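Ketosynthase (PDB 6KXF) probably catalyses the decarboxylative condensation of malonyl-ACP with a fatty acyl-ACP, extending the acyl chain by two carbons as a beta-ketoacyl-ACP synthase. Local coordinates at residues 9-14 with 244-249; 50-55 with 203-208; 169-174 with 398-403. All blocks are in the same frame, centred on the assembly; numbering follows the deposited sequence.

Contact 1 (9-14 with 244-249); sequences RVVLTG and ESALAR
Ala246 meets Val11 and Thr13 where a short helix packs on a strand of the thiolase-fold sheet. Its CB touches one methyl of each: CG2 of Val11 at 3.8 Å and CG2 of Thr13 also at 3.8 Å, so the helix rests one small side chain on two residues from the same side of strand 10-19. Thr13 sends its two branches different ways. Its chi1 of 53° turns CG2 to the alanine and carries OG1 to the side of Glu241 and the arginine. NH1 of Arg249 comes within 3.6 Å of Thr13 OG1, which lies at the edge of the guanidinium and in its plane, but this is not itself a hydrogen bond; what ties the two together is Glu241: its OE1 hydrogen-bonds the threonine hydroxyl and forms a salt bridge with NH1. NH2 of the same arginine reaches Ala93 O. Glu241 belongs to strand 234-242, which pairs antiparallel with 10-19 and runs almost directly into helix 243-248. At the other, more exposed end, solvent completes the join: one water accepts from Arg9 N at 2.8 Å and donates to Glu244 OE2 at 3.0 Å.

Contact 2 (50-55 with 203-208); sequences FGQNTA and KAFALF. With DYF ([(3~{R})-2,2-dimethyl-4-[[3-[2-[[(~{E})-oct-2-enoyl]amino]ethylamino]-3-oxidanylidene-propyl]amino]-3-oxidanyl-4-oxidanylidene-butyl] dihydrogen phosphate), chain D.
A T-shaped pair, Phe205 edge against Phe50 face, backs the helix that lines the acyl-chain pocket. The ring centroids are 4.9 Å apart and the planes stand at 67°. CD2 of Phe205 hangs over the middle of the Phe50 ring, and CE2 of Phe205 comes down on Phe50 CG at 3.5 Å. Helix 202-210 sends Phe205 outward with CG anti to the backbone N (chi1 -169°), far enough to enter the bend of 50-55. There Gln52 O lies 3.6 Å from Phe205 CZ; this buried carbonyl has no hydrogen-bond partner in the model, and Phe205 meets it with the C-H edge of its ring. Gln52's amide turns elsewhere, NE2 donating to Thr215 O. On the Phe50 side, CE1 meets Ala206 CB at 3.7 Å, beside the ring's edge, and Phe131 of a second ketosynthase chain, of different sequence, packs on the same alanine. The next two residues turn to the bound octenoyl phosphopantetheine analogue, an amide: Leu207 CD1 touches its terminal carbon C31 at 3.5 Å, and Phe208 offers its ring edge to C27, 3.8 Å from CZ. Behind the helix lies the aromatic pair; before it, the acyl pocket of a ketosynthase.

Contact 3 (169-174 with 398-403); sequences ACAAGN and NNAVLI. With DYF ([(3~{R})-2,2-dimethyl-4-[[3-[2-[[(~{E})-oct-2-enoyl]amino]ethylamino]-3-oxidanylidene-propyl]amino]-3-oxidanyl-4-oxidanylidene-butyl] dihydrogen phosphate), chain D.
The active-site cysteine turn of the ketosynthase, where helix 172-185 begins, packs here through Ala171 and Asn174 on strand 398-405. The main tie is Asn174 ND2 to Ala400 O, 2.9 Å long and nearly straight at 165°. The acceptor lies in the plane of the asparagine amide, but the donor rises 51° out of the Ala400 carbonyl plane, so it does not sit on a lone pair; Ser392 OG hydrogen-bonds the same carbonyl oxygen. The amide's other end is held as well, since Asn174 OD1 accepts from Asn390 ND2. Two partners therefore fix how the amide is turned in a buried setting. Leu402, with CG anti to the backbone N (chi1 170°), lays CD2 3.6 Å from Asn174 OD1, and its CB also lies beside that oxygen. Closer to the backbone, Asn174 CB meets Ala400 CB at 3.8 Å. One turn earlier, Ala171 CB settles more loosely on the same strand, 4.1 Å from Asn398 O and 4.4 Å from Ala400 CB. A leucine in place of Asn174 would probably leave Ala400 O without its amide donor and Asn390 ND2 without its acceptor. Just before Ala171, Cys170 SG is bonded covalently to DYF C26 at 1.9 Å, the beta carbon of the octenoyl group, as expected of conjugate addition by the thiol. His301 and His336 hydrogen-bond the same ligand, consistent with the Cys-His-His active site of KAS I/II enzymes. At the strand's start Asn398 OD1 and ND2 hydrogen-bond Asn155 and Asn171 of a second ketosynthase chain, of different sequence, across the subunit interface. A nucleophilic cysteine at the start of a buried central helix, resting on the core sheet, is characteristic of condensing enzymes built on the thiolase fold.

How the contacts relate
Contact 3 lies between the other two, near the middle of the chain, with contacts 1 and 2 on opposite sides of the chain's centre, their own centres 41 Å apart. Contacts 1 and 3 share the large mixed sheet: strands 10-19 and 398-405 both pair with strand 255-264, although the nearest atoms of the two contacts are about 7 Å apart. Contacts 2 and 3 come to about 6 Å at their nearest atoms and are joined by the ligand, whose acyl carbons span from the cysteine turn of 169-174 to helix segment 203-208. Along the chain, contact 2 is nested within contact 1, while contact 3 crosses both.

Contact 1 (9-14 with 244-249)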
loop_
_atom_site.group_PDB
_atom_site.type_symbol
_atom_site.label_atom_id
_atom_site.label_comp_id
_atom_site.label_asym_id
_atom_site.label_seq_id
_atom_site.Cartn_x
_atom_site.Cartn_y
_atom_site.Cartn_z
ATOM N N ARG A 9 5.311 15.149 -22.479
ATOM C CA ARG A 9 6.318 14.084 -22.427
ATOM C C ARG A 9 7.067 14.117 -21.084
ATOM O O ARG A 9 7.354 15.181 -20.519
ATOM C CB ARG A 9 7.213 14.225 -23.644
ATOM C CG ARG A 9 6.463 13.955 -24.942
ATOM C CD ARG A 9 7.293 13.080 -25.851
ATOM N NE ARG A 9 8.262 13.887 -26.520
ATOM C CZ ARG A 9 9.358 13.444 -27.104
ATOM N NH1 ARG A 9 9.808 12.216 -26.913
ATOM N NH2 ARG A 9 10.011 14.263 -27.896
ATOM N N VAL A 10 7.341 12.924 -20.555
ATOM C CA VAL A 10 7.939 12.748 -19.229
ATOM C C VAL A 10 9.135 11.791 -19.379
ATOM O O VAL A 10 8.989 10.710 -19.928
ATOM C CB VAL A 10 6.891 12.203 -18.254
ATOM C CG1 VAL A 10 7.503 11.755 -16.930
ATOM C CG2 VAL A 10 5.743 13.189 -18.019
ATOM N N VAL A 11 10.299 12.214 -18.898
ATOM C CA VAL A 11 11.547 11.484 -19.052
ATOM C C VAL A 11 12.144 11.164 -17.665
ATOM O O VAL A 11 11.800 11.813 -16.663
ATOM C CB VAL A 11 12.536 12.265 -19.939
ATOM C CG1 VAL A 11 12.096 12.297 -21.394
ATOM C CG2 VAL A 11 12.818 13.665 -19.424
ATOM N N LEU A 12 13.081 10.200 -17.650
ATOM C CA LEU A 12 13.821 9.748 -16.478
ATOM C C LEU A 12 15.214 10.363 -16.505
ATOM O O LEU A 12 15.990 10.023 -17.389
ATOM C CB LEU A 12 13.917 8.217 -16.518
ATOM C CG LEU A 12 12.576 7.499 -16.510
ATOM C CD1 LEU A 12 12.717 5.991 -16.780
ATOM C CD2 LEU A 12 11.865 7.750 -15.186
ATOM N N THR A 13 15.508 11.271 -15.570
ATOM C CA THR A 13 16.777 11.990 -15.588
ATOM C C THR A 13 17.719 11.528 -14.485
ATOM O O THR A 13 18.858 11.994 -14.431
ATOM C CB THR A 13 16.516 13.491 -15.464
ATOM O OG1 THR A 13 15.694 13.758 -14.337
ATOM C CG2 THR A 13 15.819 14.023 -16.693
ATOM N N GLY A 14 17.226 10.676 -13.578
ATOM C CA GLY A 14 18.020 10.238 -12.406
ATOM C C GLY A 14 17.577 8.889 -11.858
ATOM O O GLY A 14 16.383 8.618 -11.719
ATOM N N GLU A 244 10.422 19.341 -21.133
ATOM C CA GLU A 244 10.775 20.747 -21.183
ATOM C C GLU A 244 11.759 21.097 -20.054
ATOM O O GLU A 244 12.746 21.819 -20.279
ATOM C CB GLU A 244 9.517 21.618 -21.145
ATOM C CG GLU A 244 8.586 21.360 -22.314
ATOM C CD GLU A 244 7.317 20.644 -21.866
ATOM O OE1 GLU A 244 6.237 21.294 -21.913
ATOM O OE2 GLU A 244 7.414 19.451 -21.414
ATOM N N SER A 245 11.515 20.609 -18.833
ATOM C CA SER A 245 12.432 20.919 -17.695
ATOM C C SER A 245 13.814 20.295 -17.935
ATOM O O SER A 245 14.841 20.942 -17.760
ATOM C CB SER A 245 11.863 20.509 -16.368
ATOM O OG SER A 245 12.810 20.747 -15.336
ATOM N N ALA A 246 13.826 19.049 -18.398
ATOM C CA ALA A 246 15.043 18.334 -18.576
ATOM C C ALA A 246 15.882 19.038 -19.643
ATOM O O ALA A 246 17.086 19.280 -19.418
ATOM C CB ALA A 246 14.721 16.918 -18.950
ATOM N N LEU A 247 15.265 19.366 -20.791
ATOM C CA LEU A 247 16.042 19.992 -21.877
ATOM C C LEU A 247 16.484 21.405 -21.461
ATOM O O LEU A 247 17.586 21.839 -21.837
ATOM C CB LEU A 247 15.255 20.034 -23.185
ATOM C CG LEU A 247 14.858 18.686 -23.785
ATOM C CD1 LEU A 247 14.005 18.875 -25.037
ATOM C CD2 LEU A 247 16.075 17.835 -24.101
ATOM N N ALA A 248 15.660 22.133 -20.695
ATOM C CA ALA A 248 16.007 23.530 -20.330
ATOM C C ALA A 248 17.299 23.585 -19.519
ATOM O O ALA A 248 18.043 24.541 -19.640
ATOM C CB ALA A 248 14.878 24.163 -19.557
ATOM N N ARG A 249 17.560 22.560 -18.682
ATOM C CA ARG A 249 18.736 22.590 -17.814
ATOM C C ARG A 249 19.851 21.695 -18.361
ATOM O O ARG A 249 20.846 21.515 -17.677
ATOM C CB ARG A 249 18.379 22.202 -16.369
ATOM C CG ARG A 249 17.800 20.803 -16.184
ATOM C CD ARG A 249 17.445 20.494 -14.746
ATOM N NE ARG A 249 17.080 19.091 -14.565
ATOM C CZ ARG A 249 17.907 18.122 -14.220
ATOM N NH1 ARG A 249 17.456 16.869 -14.108
ATOM N NH2 ARG A 249 19.167 18.439 -13.961
HETATM O O HOH W 1 6.093 17.615 -23.445
#

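Contact 2 (50-55 with 203-208)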
loop_
_atom_site.group_PDB
_atom_site.type_symbol
_atom_site.label_atom_id
_atom_site.label_comp_id
_atom_site.label_asym_id
_atom_site.label_seq_id
_atom_site.Cartn_x
_atom_site.Cartn_y
_atom_site.Cartn_z
ATOM N N PHE A 50 14.099 -21.674 11.528
ATOM C CA PHE A 50 13.474 -21.551 10.193
ATOM C C PHE A 50 13.962 -22.642 9.227
ATOM O O PHE A 50 13.272 -22.971 8.241
ATOM C CB PHE A 50 13.706 -20.146 9.623
ATOM C CG PHE A 50 12.806 -19.088 10.201
ATOM C CD1 PHE A 50 11.489 -18.974 9.786
ATOM C CD2 PHE A 50 13.288 -18.171 11.116
ATOM C CE1 PHE A 50 10.664 -17.978 10.292
ATOM C CE2 PHE A 50 12.467 -17.179 11.616
ATOM C CZ PHE A 50 11.155 -17.086 11.201
ATOM N N GLY A 51 15.127 -23.222 9.522
ATOM C CA GLY A 51 15.688 -24.299 8.723
ATOM C C GLY A 51 16.473 -23.799 7.522
ATOM O O GLY A 51 16.827 -24.611 6.689
ATOM N N GLN A 52 16.706 -22.474 7.438
ATOM C CA GLN A 52 17.462 -21.795 6.344
ATOM C C GLN A 52 17.800 -20.365 6.781
ATOM O O GLN A 52 17.188 -19.766 7.711
ATOM C CB GLN A 52 16.731 -21.836 4.991
ATOM C CG GLN A 52 15.310 -21.264 5.009
ATOM C CD GLN A 52 14.480 -21.586 3.780
ATOM O OE1 GLN A 52 13.599 -22.432 3.820
ATOM N NE2 GLN A 52 14.701 -20.874 2.679
ATOM N N ASN A 53 18.786 -19.807 6.091
ATOM C CA ASN A 53 19.519 -18.665 6.563
ATOM C C ASN A 53 19.928 -17.688 5.429
ATOM O O ASN A 53 20.781 -16.849 5.647
ATOM C CB ASN A 53 20.762 -19.155 7.315
ATOM C CG ASN A 53 21.416 -18.050 8.115
ATOM O OD1 ASN A 53 20.741 -17.345 8.868
ATOM N ND2 ASN A 53 22.710 -17.849 7.914
ATOM N N THR A 54 19.300 -17.753 4.251
ATOM C CA THR A 54 19.725 -16.981 3.086
ATOM C C THR A 54 18.631 -15.980 2.672
ATOM O O THR A 54 17.443 -16.284 2.675
ATOM C CB THR A 54 20.064 -17.895 1.903
ATOM O OG1 THR A 54 21.137 -18.748 2.298
ATOM C CG2 THR A 54 20.488 -17.108 0.683
ATOM N N ALA A 55 19.064 -14.773 2.301
ATOM C CA ALA A 55 18.198 -13.725 1.751
ATOM C C ALA A 55 19.039 -12.856 0.811
ATOM O O ALA A 55 20.225 -13.121 0.610
ATOM C CB ALA A 55 17.575 -12.917 2.876
ATOM N N LYS A 203 9.126 -10.826 9.556
ATOM C CA LYS A 203 7.743 -11.041 9.133
ATOM C C LYS A 203 7.688 -11.620 7.715
ATOM O O LYS A 203 6.993 -12.621 7.484
ATOM C CB LYS A 203 6.931 -9.747 9.209
ATOM C CG LYS A 203 5.469 -9.851 8.776
ATOM C CD LYS A 203 5.016 -8.526 8.209
ATOM C CE LYS A 203 3.631 -8.489 7.612
ATOM N NZ LYS A 203 3.408 -7.130 7.053
ATOM N N ALA A 204 8.365 -10.958 6.768
ATOM C CA ALA A 204 8.333 -11.411 5.383
ATOM C C ALA A 204 8.893 -12.846 5.245
ATOM O O ALA A 204 8.381 -13.661 4.493
ATOM C CB ALA A 204 9.088 -10.423 4.528
ATOM N N PHE A 205 9.990 -13.134 5.948
ATOM C CA PHE A 205 10.633 -14.414 5.875
ATOM C C PHE A 205 9.675 -15.519 6.370
ATOM O O PHE A 205 9.485 -16.526 5.694
ATOM C CB PHE A 205 11.913 -14.350 6.687
ATOM C CG PHE A 205 12.851 -15.509 6.521
ATOM C CD1 PHE A 205 13.499 -15.727 5.319
ATOM C CD2 PHE A 205 13.184 -16.305 7.607
ATOM C CE1 PHE A 205 14.425 -16.748 5.189
ATOM C CE2 PHE A 205 14.103 -17.339 7.472
ATOM C CZ PHE A 205 14.734 -17.545 6.268
ATOM N N ALA A 206 9.064 -15.317 7.534
ATOM C CA ALA A 206 8.114 -16.307 8.108
ATOM C C ALA A 206 6.879 -16.454 7.217
ATOM O O ALA A 206 6.356 -17.570 7.044
ATOM C CB ALA A 206 7.714 -15.880 9.491
ATOM N N LEU A 207 6.406 -15.325 6.678
ATOM C CA LEU A 207 5.240 -15.317 5.811
ATOM C C LEU A 207 5.475 -16.284 4.645
ATOM O O LEU A 207 4.663 -17.217 4.387
ATOM C CB LEU A 207 5.000 -13.895 5.291
ATOM C CG LEU A 207 3.667 -13.618 4.589
ATOM C CD1 LEU A 207 3.360 -12.127 4.607
ATOM C CD2 LEU A 207 3.639 -14.118 3.143
ATOM N N PHE A 208 6.585 -16.063 3.929
ATOM C CA PHE A 208 6.845 -16.865 2.730
ATOM C C PHE A 208 7.116 -18.308 3.135
ATOM O O PHE A 208 6.683 -19.217 2.446
ATOM C CB PHE A 208 7.939 -16.244 1.859
ATOM C CG PHE A 208 7.341 -15.211 0.940
ATOM C CD1 PHE A 208 6.690 -15.598 -0.221
ATOM C CD2 PHE A 208 7.310 -13.870 1.297
ATOM C CE1 PHE A 208 6.095 -14.661 -1.053
ATOM C CE2 PHE A 208 6.714 -12.931 0.465
ATOM C CZ PHE A 208 6.108 -13.329 -0.703
HETATM C C29 DYF D . 3.194 -9.915 1.462
HETATM C C26 DYF D . 4.279 -9.927 -2.319
HETATM C C25 DYF D . 3.820 -10.946 -3.062
HETATM O O13 DYF D . 1.784 -18.574 -4.467
HETATM C C21 DYF D . 1.938 -11.520 -6.101
HETATM C C17 DYF D . 3.045 -14.987 -6.283
HETATM O O11 DYF D . -1.699 -18.428 -3.788
HETATM N N22 DYF D . 3.078 -10.925 -5.689
HETATM C C10 DYF D . -0.469 -19.129 -3.797
HETATM N N19 DYF D . 2.243 -13.855 -6.633
HETATM C C30 DYF D . 2.445 -8.776 2.194
HETATM C C31 DYF D . 2.325 -8.900 3.719
HETATM N N14 DYF D . 0.390 -16.786 -4.253
HETATM C C28 DYF D . 3.067 -9.725 -0.057
HETATM C C27 DYF D . 4.373 -9.950 -0.785
HETATM C C23 DYF D . 3.909 -10.798 -4.600
HETATM C C20 DYF D . 2.699 -12.546 -7.034
HETATM C C16 DYF D . 2.129 -16.133 -5.894
HETATM C C15 DYF D . 1.434 -15.838 -4.586
HETATM C C12 DYF D . 0.684 -18.193 -4.200
HETATM C C01 DYF D . -0.210 -18.587 -1.310
HETATM C C02 DYF D . -0.353 -19.712 -2.362
HETATM C C03 DYF D . 0.821 -20.699 -2.209
HETATM C C04 DYF D . -1.666 -20.499 -2.109
HETATM O O05 DYF D . -1.756 -21.552 -3.044
HETATM P P06 DYF D . -2.906 -21.627 -4.232
HETATM O O07 DYF D . -3.973 -22.611 -3.773
HETATM O O08 DYF D . -2.204 -22.220 -5.442
HETATM O O09 DYF D . -3.707 -20.353 -4.402
HETATM O O18 DYF D . 4.253 -15.054 -6.274
HETATM O O24 DYF D . 4.845 -10.334 -5.214
#

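Contact 3 (169-174 with 398-403)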
loop_
_atom_site.group_PDB
_atom_site.type_symbol
_atom_site.label_atom_id
_atom_site.label_comp_id
_atom_site.label_asym_id
_atom_site.label_seq_id
_atom_site.Cartn_x
_atom_site.Cartn_y
_atom_site.Cartn_z
ATOM N N ALA A 169 1.908 -3.022 -1.892
ATOM C CA ALA A 169 2.735 -4.175 -1.619
ATOM C C ALA A 169 3.660 -4.440 -2.817
ATOM O O ALA A 169 4.432 -3.582 -3.209
ATOM C CB ALA A 169 1.837 -5.338 -1.256
ATOM N N CYS A 170 3.575 -5.622 -3.427
ATOM C CA CYS A 170 4.585 -6.064 -4.334
ATOM C C CYS A 170 4.449 -5.395 -5.711
ATOM O O CYS A 170 5.301 -5.574 -6.511
ATOM C CB CYS A 170 4.548 -7.590 -4.391
ATOM S SG CYS A 170 5.105 -8.249 -2.802
ATOM N N ALA A 171 3.400 -4.594 -5.946
ATOM C CA ALA A 171 3.259 -3.768 -7.116
ATOM C C ALA A 171 3.584 -2.295 -6.845
ATOM O O ALA A 171 3.515 -1.499 -7.766
ATOM C CB ALA A 171 1.854 -3.871 -7.681
ATOM N N ALA A 172 3.957 -1.917 -5.624
ATOM C CA ALA A 172 3.940 -0.500 -5.256
ATOM C C ALA A 172 4.900 0.387 -6.070
ATOM O O ALA A 172 4.526 1.505 -6.391
ATOM C CB ALA A 172 4.213 -0.380 -3.790
ATOM N N GLY A 173 6.129 -0.076 -6.389
ATOM C CA GLY A 173 7.019 0.710 -7.216
ATOM C C GLY A 173 6.409 1.174 -8.554
ATOM O O GLY A 173 6.539 2.336 -8.946
ATOM N N ASN A 174 5.734 0.282 -9.290
ATOM C CA ASN A 174 5.161 0.687 -10.566
ATOM C C ASN A 174 3.977 1.641 -10.329
ATOM O O ASN A 174 3.739 2.555 -11.119
ATOM C CB ASN A 174 4.669 -0.517 -11.363
ATOM C CG ASN A 174 5.698 -1.123 -12.294
ATOM O OD1 ASN A 174 6.809 -0.611 -12.421
ATOM N ND2 ASN A 174 5.274 -2.148 -13.022
ATOM N N ASN A 398 -3.894 -6.689 -7.141
ATOM C CA ASN A 398 -3.422 -5.400 -7.656
ATOM C C ASN A 398 -2.372 -5.681 -8.745
ATOM O O ASN A 398 -1.343 -6.253 -8.440
ATOM C CB ASN A 398 -2.784 -4.500 -6.564
ATOM C CG ASN A 398 -3.753 -3.986 -5.509
ATOM O OD1 ASN A 398 -3.370 -3.225 -4.621
ATOM N ND2 ASN A 398 -5.024 -4.341 -5.622
ATOM N N ASN A 399 -2.607 -5.190 -9.962
ATOM C CA ASN A 399 -1.692 -5.319 -11.070
ATOM C C ASN A 399 -1.323 -3.920 -11.580
ATOM O O ASN A 399 -2.206 -3.071 -11.715
ATOM C CB ASN A 399 -2.275 -6.175 -12.206
ATOM C CG ASN A 399 -2.828 -7.505 -11.720
ATOM O OD1 ASN A 399 -2.078 -8.387 -11.298
ATOM N ND2 ASN A 399 -4.138 -7.681 -11.810
ATOM N N ALA A 400 -0.026 -3.729 -11.899
ATOM C CA ALA A 400 0.513 -2.458 -12.475
ATOM C C ALA A 400 1.660 -2.782 -13.451
ATOM O O ALA A 400 2.666 -3.410 -13.066
ATOM C CB ALA A 400 0.976 -1.559 -11.352
ATOM N N VAL A 401 1.517 -2.315 -14.687
ATOM C CA VAL A 401 2.400 -2.538 -15.753
ATOM C C VAL A 401 2.882 -1.181 -16.283
ATOM O O VAL A 401 2.097 -0.313 -16.497
ATOM C CB VAL A 401 1.711 -3.346 -16.858
ATOM C CG1 VAL A 401 2.594 -3.386 -18.094
ATOM C CG2 VAL A 401 1.317 -4.732 -16.387
ATOM N N LEU A 402 4.196 -1.050 -16.522
ATOM C CA LEU A 402 4.824 0.222 -16.911
ATOM C C LEU A 402 5.541 0.036 -18.258
ATOM O O LEU A 402 6.211 -0.961 -18.470
ATOM C CB LEU A 402 5.775 0.600 -15.778
ATOM C CG LEU A 402 6.716 1.764 -16.032
ATOM C CD1 LEU A 402 5.986 3.098 -15.982
ATOM C CD2 LEU A 402 7.853 1.744 -15.001
ATOM N N ILE A 403 5.420 1.015 -19.154
ATOM C CA ILE A 403 6.094 0.978 -20.454
ATOM C C ILE A 403 7.117 2.110 -20.508
ATOM O O ILE A 403 6.763 3.277 -20.326
ATOM C CB ILE A 403 5.081 1.105 -21.602
ATOM C CG1 ILE A 403 3.877 0.171 -21.436
ATOM C CG2 ILE A 403 5.798 0.924 -22.922
ATOM C CD1 ILE A 403 4.226 -1.309 -21.399
HETATM C C29 DYF D . 3.194 -9.915 1.462
HETATM C C26 DYF D . 4.279 -9.927 -2.319
HETATM C C25 DYF D . 3.820 -10.946 -3.062
HETATM O O13 DYF D . 1.784 -18.574 -4.467
HETATM C C21 DYF D . 1.938 -11.520 -6.101
HETATM C C17 DYF D . 3.045 -14.987 -6.283
HETATM O O11 DYF D . -1.699 -18.428 -3.788
HETATM N N22 DYF D . 3.078 -10.925 -5.689
HETATM C C10 DYF D . -0.469 -19.129 -3.797
HETATM N N19 DYF D . 2.243 -13.855 -6.633
HETATM C C30 DYF D . 2.445 -8.776 2.194
HETATM C C31 DYF D . 2.325 -8.900 3.719
HETATM N N14 DYF D . 0.390 -16.786 -4.253
HETATM C C28 DYF D . 3.067 -9.725 -0.057
HETATM C C27 DYF D . 4.373 -9.950 -0.785
HETATM C C23 DYF D . 3.909 -10.798 -4.600
HETATM C C20 DYF D . 2.699 -12.546 -7.034
HETATM C C16 DYF D . 2.129 -16.133 -5.894
HETATM C C15 DYF D . 1.434 -15.838 -4.586
HETATM C C12 DYF D . 0.684 -18.193 -4.200
HETATM C C01 DYF D . -0.210 -18.587 -1.310
HETATM C C02 DYF D . -0.353 -19.712 -2.362
HETATM C C03 DYF D . 0.821 -20.699 -2.209
HETATM C C04 DYF D . -1.666 -20.499 -2.109
HETATM O O05 DYF D . -1.756 -21.552 -3.044
HETATM P P06 DYF D . -2.906 -21.627 -4.232
HETATM O O07 DYF D . -3.973 -22.611 -3.773
HETATM O O08 DYF D . -2.204 -22.220 -5.442
HETATM O O09 DYF D . -3.707 -20.353 -4.402
HETATM O O18 DYF D . 4.253 -15.054 -6.274
HETATM O O24 DYF D . 4.845 -10.334 -5.214
#